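Local coordinates for RimK-related lysine biosynthesis protein (Thermococcus kodakarensis, PDB 5K2M) that probably acts as a magnesium-dependent, ATP-using ligase of the LysX subfamily in amino-acid biosynthesis, and binds ADP, at residues D82-T87 with I158-E163; V96-A101 with D113-P118. All coordinates share one frame; numbering follows the deposited sequence.

Contact 1: D82-T87 with I158-E163; sequences DKLFAT and IHYFQE. With ADP (adenosine-5'-diphosphate), chain O.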
loop_
_atom_site.group_PDB
_atom_site.type_symbol
_atom_site.label_atom_id
_atom_site.label_comp_id
_atom_site.label_asym_id
_atom_site.label_seq_id
_atom_site.Cartn_x
_atom_site.Cartn_y
_atom_site.Cartn_z
ATOM N N ASP A 82 -36.207 -5.533 24.146
ATOM C CA ASP A 82 -36.769 -6.188 22.987
ATOM C C ASP A 82 -37.811 -7.186 23.449
ATOM O O ASP A 82 -37.491 -8.079 24.235
ATOM C CB ASP A 82 -35.665 -6.911 22.204
ATOM C CG ASP A 82 -36.170 -7.463 20.901
ATOM O OD1 ASP A 82 -36.151 -6.705 19.919
ATOM O OD2 ASP A 82 -36.661 -8.614 20.873
ATOM N N LYS A 83 -39.048 -7.054 22.975
ATOM C CA LYS A 83 -40.117 -7.930 23.449
ATOM C C LYS A 83 -39.741 -9.393 23.271
ATOM O O LYS A 83 -39.967 -10.200 24.158
ATOM C CB LYS A 83 -41.444 -7.647 22.731
ATOM C CG LYS A 83 -42.062 -6.284 23.010
ATOM C CD LYS A 83 -42.435 -6.141 24.470
ATOM C CE LYS A 83 -43.448 -5.022 24.695
ATOM N NZ LYS A 83 -42.904 -3.674 24.364
ATOM N N LEU A 84 -39.130 -9.725 22.137
ATOM C CA LEU A 84 -38.888 -11.116 21.782
ATOM C C LEU A 84 -37.708 -11.689 22.541
ATOM O O LEU A 84 -37.816 -12.760 23.108
ATOM C CB LEU A 84 -38.693 -11.259 20.268
ATOM C CG LEU A 84 -38.556 -12.655 19.668
ATOM C CD1 LEU A 84 -39.500 -13.655 20.317
ATOM C CD2 LEU A 84 -38.834 -12.618 18.179
ATOM N N PHE A 85 -36.584 -10.983 22.553
ATOM C CA PHE A 85 -35.419 -11.426 23.341
ATOM C C PHE A 85 -35.797 -11.522 24.826
ATOM O O PHE A 85 -35.399 -12.472 25.516
ATOM C CB PHE A 85 -34.214 -10.490 23.170
ATOM C CG PHE A 85 -33.364 -10.774 21.960
ATOM C CD1 PHE A 85 -33.822 -10.490 20.674
ATOM C CD2 PHE A 85 -32.070 -11.284 22.109
ATOM C CE1 PHE A 85 -33.023 -10.723 19.556
ATOM C CE2 PHE A 85 -31.269 -11.536 20.998
ATOM C CZ PHE A 85 -31.747 -11.251 19.719
ATOM N N ALA A 86 -36.594 -10.576 25.313
ATOM C CA ALA A 86 -37.019 -10.618 26.718
ATOM C C ALA A 86 -37.918 -11.808 27.052
ATOM O O ALA A 86 -37.685 -12.462 28.082
ATOM C CB ALA A 86 -37.665 -9.319 27.155
ATOM N N THR A 87 -38.904 -12.138 26.207
ATOM C CA THR A 87 -39.755 -13.272 26.573
ATOM C C THR A 87 -38.957 -14.557 26.492
ATOM O O THR A 87 -39.172 -15.446 27.296
ATOM C CB THR A 87 -41.129 -13.414 25.852
ATOM O OG1 THR A 87 -41.071 -14.413 24.826
ATOM C CG2 THR A 87 -41.645 -12.159 25.338
ATOM N N ILE A 158 -40.262 -8.249 12.098
ATOM C CA ILE A 158 -40.240 -9.296 13.112
ATOM C C ILE A 158 -41.618 -9.269 13.772
ATOM O O ILE A 158 -41.987 -8.293 14.444
ATOM C CB ILE A 158 -39.136 -9.054 14.157
ATOM C CG1 ILE A 158 -37.804 -8.732 13.471
ATOM C CG2 ILE A 158 -39.000 -10.257 15.078
ATOM C CD1 ILE A 158 -37.327 -9.760 12.467
ATOM N N HIS A 159 -42.380 -10.336 13.571
ATOM C CA HIS A 159 -43.786 -10.366 13.965
ATOM C C HIS A 159 -43.992 -11.105 15.268
ATOM O O HIS A 159 -43.873 -12.331 15.314
ATOM C CB HIS A 159 -44.615 -11.001 12.865
ATOM C CG HIS A 159 -44.547 -10.256 11.578
ATOM N ND1 HIS A 159 -45.253 -9.095 11.357
ATOM C CD2 HIS A 159 -43.824 -10.478 10.459
ATOM C CE1 HIS A 159 -44.980 -8.643 10.147
ATOM N NE2 HIS A 159 -44.125 -9.472 9.578
ATOM N N TYR A 160 -44.317 -10.342 16.314
ATOM C CA TYR A 160 -44.459 -10.843 17.672
ATOM C C TYR A 160 -45.886 -10.644 18.128
ATOM O O TYR A 160 -46.451 -9.536 18.003
ATOM C CB TYR A 160 -43.501 -10.083 18.597
ATOM C CG TYR A 160 -43.631 -10.402 20.067
ATOM C CD1 TYR A 160 -42.933 -11.449 20.638
ATOM C CD2 TYR A 160 -44.459 -9.643 20.887
ATOM C CE1 TYR A 160 -43.043 -11.732 21.993
ATOM C CE2 TYR A 160 -44.587 -9.915 22.235
ATOM C CZ TYR A 160 -43.867 -10.946 22.789
ATOM O OH TYR A 160 -43.998 -11.201 24.133
ATOM N N PHE A 161 -46.467 -11.716 18.665
ATOM C CA PHE A 161 -47.883 -11.752 19.024
ATOM C C PHE A 161 -48.075 -12.430 20.378
ATOM O O PHE A 161 -47.314 -13.301 20.739
ATOM C CB PHE A 161 -48.670 -12.587 18.010
ATOM C CG PHE A 161 -48.688 -12.036 16.621
ATOM C CD1 PHE A 161 -49.636 -11.100 16.243
ATOM C CD2 PHE A 161 -47.795 -12.494 15.667
ATOM C CE1 PHE A 161 -49.686 -10.620 14.944
ATOM C CE2 PHE A 161 -47.835 -12.007 14.369
ATOM C CZ PHE A 161 -48.782 -11.070 14.009
ATOM N N GLN A 162 -49.108 -12.025 21.103
ATOM C CA GLN A 162 -49.554 -12.724 22.302
ATOM C C GLN A 162 -51.035 -13.031 22.196
ATOM O O GLN A 162 -51.749 -12.386 21.441
ATOM C CB GLN A 162 -49.356 -11.855 23.541
ATOM C CG GLN A 162 -47.916 -11.625 23.950
ATOM C CD GLN A 162 -47.818 -10.671 25.130
ATOM O OE1 GLN A 162 -48.516 -9.673 25.174
ATOM N NE2 GLN A 162 -46.950 -10.975 26.080
ATOM N N GLU A 163 -51.489 -14.026 22.945
ATOM C CA GLU A 163 -52.915 -14.174 23.232
ATOM C C GLU A 163 -53.429 -12.892 23.876
ATOM O O GLU A 163 -52.716 -12.267 24.660
ATOM C CB GLU A 163 -53.160 -15.347 24.192
ATOM C CG GLU A 163 -52.587 -15.144 25.589
ATOM C CD GLU A 163 -52.797 -16.333 26.511
ATOM O OE1 GLU A 163 -53.747 -17.105 26.302
ATOM O OE2 GLU A 163 -51.997 -16.510 27.447
HETATM P PB ADP O . -45.209 -1.334 25.843
HETATM O O1B ADP O . -45.768 -0.884 27.165
HETATM O O2B ADP O . -45.629 -0.482 24.670
HETATM O O3B ADP O . -43.723 -1.594 25.823
HETATM P PA ADP O . -46.754 -3.685 26.524
HETATM O O1A ADP O . -46.396 -3.411 27.972
HETATM O O2A ADP O . -46.609 -5.104 26.078
HETATM O O3A ADP O . -45.930 -2.746 25.516
HETATM O "O5'" ADP O . -48.268 -3.231 26.253
HETATM C "C5'" ADP O . -48.774 -2.011 26.744
HETATM C "C4'" ADP O . -50.063 -2.258 27.508
HETATM O "O4'" ADP O . -51.030 -2.849 26.632
HETATM C "C3'" ADP O . -49.937 -3.191 28.702
HETATM O "O3'" ADP O . -49.597 -2.479 29.902
HETATM C "C2'" ADP O . -51.327 -3.794 28.761
HETATM O "O2'" ADP O . -52.252 -2.943 29.436
HETATM C "C1'" ADP O . -51.761 -3.859 27.317
HETATM N N9 ADP O . -51.430 -5.171 26.744
HETATM C C8 ADP O . -50.287 -5.502 26.107
HETATM N N7 ADP O . -50.290 -6.790 25.720
HETATM C C5 ADP O . -51.462 -7.305 26.134
HETATM C C6 ADP O . -52.126 -8.604 26.039
HETATM N N6 ADP O . -51.516 -9.640 25.425
HETATM N N1 ADP O . -53.352 -8.716 26.589
HETATM C C2 ADP O . -53.966 -7.696 27.203
HETATM N N3 ADP O . -53.430 -6.483 27.328
HETATM C C4 ADP O . -52.206 -6.236 26.815
#

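Contact 2: V96-A101 with D113-P118; sequences VPEWKA and DSLGYP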
loop_
_atom_site.group_PDB
_atom_site.type_symbol
_atom_site.label_atom_id
_atom_site.label_comp_id
_atom_site.label_asym_id
_atom_site.label_seq_id
_atom_site.Cartn_x
_atom_site.Cartn_y
_atom_site.Cartn_z
ATOM N N VAL A 96 -45.813 -16.508 31.493
ATOM C CA VAL A 96 -45.950 -15.407 30.533
ATOM C C VAL A 96 -47.193 -15.654 29.677
ATOM O O VAL A 96 -47.627 -16.782 29.558
ATOM C CB VAL A 96 -44.723 -15.327 29.597
ATOM C CG1 VAL A 96 -43.462 -14.999 30.393
ATOM C CG2 VAL A 96 -44.540 -16.626 28.814
ATOM N N PRO A 97 -47.761 -14.609 29.065
ATOM C CA PRO A 97 -48.824 -14.927 28.132
ATOM C C PRO A 97 -48.307 -15.814 27.007
ATOM O O PRO A 97 -47.126 -15.753 26.652
ATOM C CB PRO A 97 -49.238 -13.564 27.573
ATOM C CG PRO A 97 -48.727 -12.566 28.555
ATOM C CD PRO A 97 -47.463 -13.171 29.084
ATOM N N GLU A 98 -49.188 -16.646 26.481
ATOM C CA GLU A 98 -48.917 -17.396 25.260
ATOM C C GLU A 98 -48.463 -16.448 24.175
ATOM O O GLU A 98 -49.099 -15.423 23.959
ATOM C CB GLU A 98 -50.175 -18.087 24.767
ATOM C CG GLU A 98 -49.941 -19.515 24.357
ATOM C CD GLU A 98 -50.218 -20.445 25.506
ATOM O OE1 GLU A 98 -49.245 -20.836 26.193
ATOM O OE2 GLU A 98 -51.417 -20.741 25.735
ATOM N N TRP A 99 -47.390 -16.808 23.476
ATOM C CA TRP A 99 -46.823 -15.948 22.456
ATOM C C TRP A 99 -46.409 -16.730 21.226
ATOM O O TRP A 99 -46.230 -17.949 21.260
ATOM C CB TRP A 99 -45.614 -15.186 23.010
ATOM C CG TRP A 99 -44.504 -16.091 23.380
ATOM C CD1 TRP A 99 -44.371 -16.793 24.542
ATOM C CD2 TRP A 99 -43.379 -16.423 22.573
ATOM N NE1 TRP A 99 -43.223 -17.549 24.510
ATOM C CE2 TRP A 99 -42.593 -17.338 23.311
ATOM C CE3 TRP A 99 -42.959 -16.043 21.291
ATOM C CZ2 TRP A 99 -41.404 -17.867 22.817
ATOM C CZ3 TRP A 99 -41.785 -16.569 20.801
ATOM C CH2 TRP A 99 -41.013 -17.470 21.566
ATOM N N LYS A 100 -46.235 -15.996 20.135
ATOM C CA LYS A 100 -45.825 -16.587 18.878
ATOM C C LYS A 100 -45.031 -15.543 18.091
ATOM O O LYS A 100 -45.327 -14.348 18.165
ATOM C CB LYS A 100 -47.064 -17.045 18.116
ATOM C CG LYS A 100 -46.838 -18.219 17.179
ATOM C CD LYS A 100 -46.781 -19.556 17.902
ATOM C CE LYS A 100 -46.379 -20.640 16.917
ATOM N NZ LYS A 100 -46.332 -21.983 17.548
ATOM N N ALA A 101 -43.995 -15.989 17.388
ATOM C CA ALA A 101 -43.198 -15.104 16.565
ATOM C C ALA A 101 -43.034 -15.670 15.156
ATOM O O ALA A 101 -42.795 -16.880 14.963
ATOM C CB ALA A 101 -41.837 -14.852 17.207
ATOM N N ASP A 113 -53.470 -19.991 14.215
ATOM C CA ASP A 113 -53.510 -21.450 14.318
ATOM C C ASP A 113 -53.156 -21.935 15.747
ATOM O O ASP A 113 -53.750 -22.889 16.244
ATOM C CB ASP A 113 -52.541 -22.096 13.297
ATOM C CG ASP A 113 -52.754 -21.605 11.839
ATOM O OD1 ASP A 113 -53.671 -20.790 11.588
ATOM O OD2 ASP A 113 -51.993 -22.048 10.936
ATOM N N SER A 114 -52.176 -21.281 16.377
ATOM C CA SER A 114 -51.748 -21.581 17.757
ATOM C C SER A 114 -52.525 -20.774 18.783
ATOM O O SER A 114 -52.956 -21.302 19.797
ATOM C CB SER A 114 -50.262 -21.216 17.958
ATOM O OG SER A 114 -49.398 -21.900 17.062
ATOM N N LEU A 115 -52.669 -19.478 18.530
ATOM C CA LEU A 115 -53.093 -18.541 19.555
ATOM C C LEU A 115 -54.595 -18.313 19.565
ATOM O O LEU A 115 -55.154 -17.879 20.572
ATOM C CB LEU A 115 -52.387 -17.204 19.336
ATOM C CG LEU A 115 -51.137 -16.838 20.149
ATOM C CD1 LEU A 115 -50.388 -18.011 20.745
ATOM C CD2 LEU A 115 -50.217 -15.960 19.324
ATOM N N GLY A 116 -55.254 -18.587 18.446
ATOM C CA GLY A 116 -56.661 -18.231 18.305
ATOM C C GLY A 116 -56.851 -16.724 18.330
ATOM O O GLY A 116 -55.885 -15.957 18.379
ATOM N N TYR A 117 -58.103 -16.301 18.298
ATOM C CA TYR A 117 -58.443 -14.893 18.287
ATOM C C TYR A 117 -59.244 -14.647 19.531
ATOM O O TYR A 117 -59.955 -15.523 19.964
ATOM C CB TYR A 117 -59.322 -14.545 17.086
ATOM C CG TYR A 117 -58.648 -14.600 15.729
ATOM C CD1 TYR A 117 -57.773 -13.591 15.314
ATOM C CD2 TYR A 117 -58.924 -15.644 14.837
ATOM C CE1 TYR A 117 -57.175 -13.631 14.054
ATOM C CE2 TYR A 117 -58.333 -15.695 13.589
ATOM C CZ TYR A 117 -57.469 -14.691 13.191
ATOM O OH TYR A 117 -56.899 -14.767 11.942
ATOM N N PRO A 118 -59.165 -13.444 20.100
ATOM C CA PRO A 118 -58.388 -12.327 19.592
ATOM C C PRO A 118 -56.947 -12.423 20.045
ATOM O O PRO A 118 -56.654 -13.050 21.055
ATOM C CB PRO A 118 -59.076 -11.117 20.219
ATOM C CG PRO A 118 -59.653 -11.628 21.485
ATOM C CD PRO A 118 -59.870 -13.102 21.346
#

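Contact 1: D82-T87 with I158-E163
K83 lays its CB over one face of the Y160 ring, 4.0 Å from the ring centroid and 15° off the ring normal. This is a CH-pi contact, displaced toward the ring rim. Beyond CB the lysine chain bends twice and leaves the tyrosine for the nucleotide. There K83 NZ donates to ADP O3B over 2.7 Å and weakly to the bridging O3A. E241 OE2, from a magnesium ligand, also hydrogen-bonds this amine.

L84 meets the same ring at its edge, with L84 CD1 4.1 Å from Y160 CD1. Its other methyl, CD2, crosses to I158 CG2 at 3.9 Å. Y160 reaches the helix because its CG is anti to the backbone N (chi1 174°). The helix start is fixed by D82, the N-cap. D82 OD2 takes F85 N through its anti lone pair, over 2.9 Å and nearly straight at 171°. It also takes L84 N, weakly. D82 OD1 is hydrogen-bonded to Y58 OH of the second subunit.

Farther along the strand, the adenine amine N6 gives two bonds, one to Q162 OE1 and one to E163 O, each 3.0 Å. The first uses a side chain and the second the backbone. K122 and N240 hold the Q162 amide, so its rotation is set by protein as well as ligand. The site is that of the ATP-grasp fold: helix 83-90 supplies a phosphate-binding lysine, and strand 159-163 reads the adenine edge.

Contact 2: V96-A101 with D113-P118
The W99 side chain leaves the strand away from 113-118, and its indole makes no contact with that segment on either face. Its backbone carbonyl is the part nearest that segment, with W99 O 4.2 Å from L115 CD1. P97 O and A101 CB sit at the indole edge, in its plane. Helix 83-90 packs on the ring, as does P38 of the second subunit.

The residues on either side of W99 point the other way, toward L115. L115 forks between them. Its CD1 lies 3.9 Å from E98 CG, and its CD2 presses on K100 CB at 3.5 Å, a close fit. The leucine torsions lie away from the staggered positions (chi1 -99°, chi2 22°), so some strain is possible. Its side chain also touches F161.

With CG roughly anti to the backbone N (chi1 -152°) and a bend at chi2, the K100 chain runs on extended alongside S114. Its CE lies 3.3 Å from S114 OG, and K100 NZ donates to that oxygen over 3.1 Å. Its stronger polar partner is the backbone O of P38 in the second subunit. A leucine in place of K100 would probably leave S114 OG and that P38 O without this shared donor, and so weaken a tie between the chains.

At the protein surface the contact joins the end of helix 111-115 to strand 99-102, outermost of its sheet within this chain but paired onward with the second subunit. The hold is mainly apolar, through one branched side chain. The K100 amine is probably charged, and its acceptors, S114 OG and P38 O of the second subunit, are neutral, so it ties both by hydrogen bonds without a salt bridge to either.

How the contacts relate
Contacts 1 and 2 share one antiparallel sheet, where strands 159-163 and 99-102 are neighbours. Their centres are about 11 Å apart. F161 N lies 2.9 Å from K100 O, and E163 N lies 2.9 Å from E98 O, both probable hydrogen bonds. P97 CG also packs 3.4 Å from Q162 NE2, next to the adenine site. The indole of W99 joins the two contacts again, since it packs on L84 and T87 of helix 83-90. Contact 1 is buried and touches ADP directly. Contact 2 lies at the surface, with the W99 side chain about 8 Å from ADP. Both meet the second subunit, and the sheet continues across that interface.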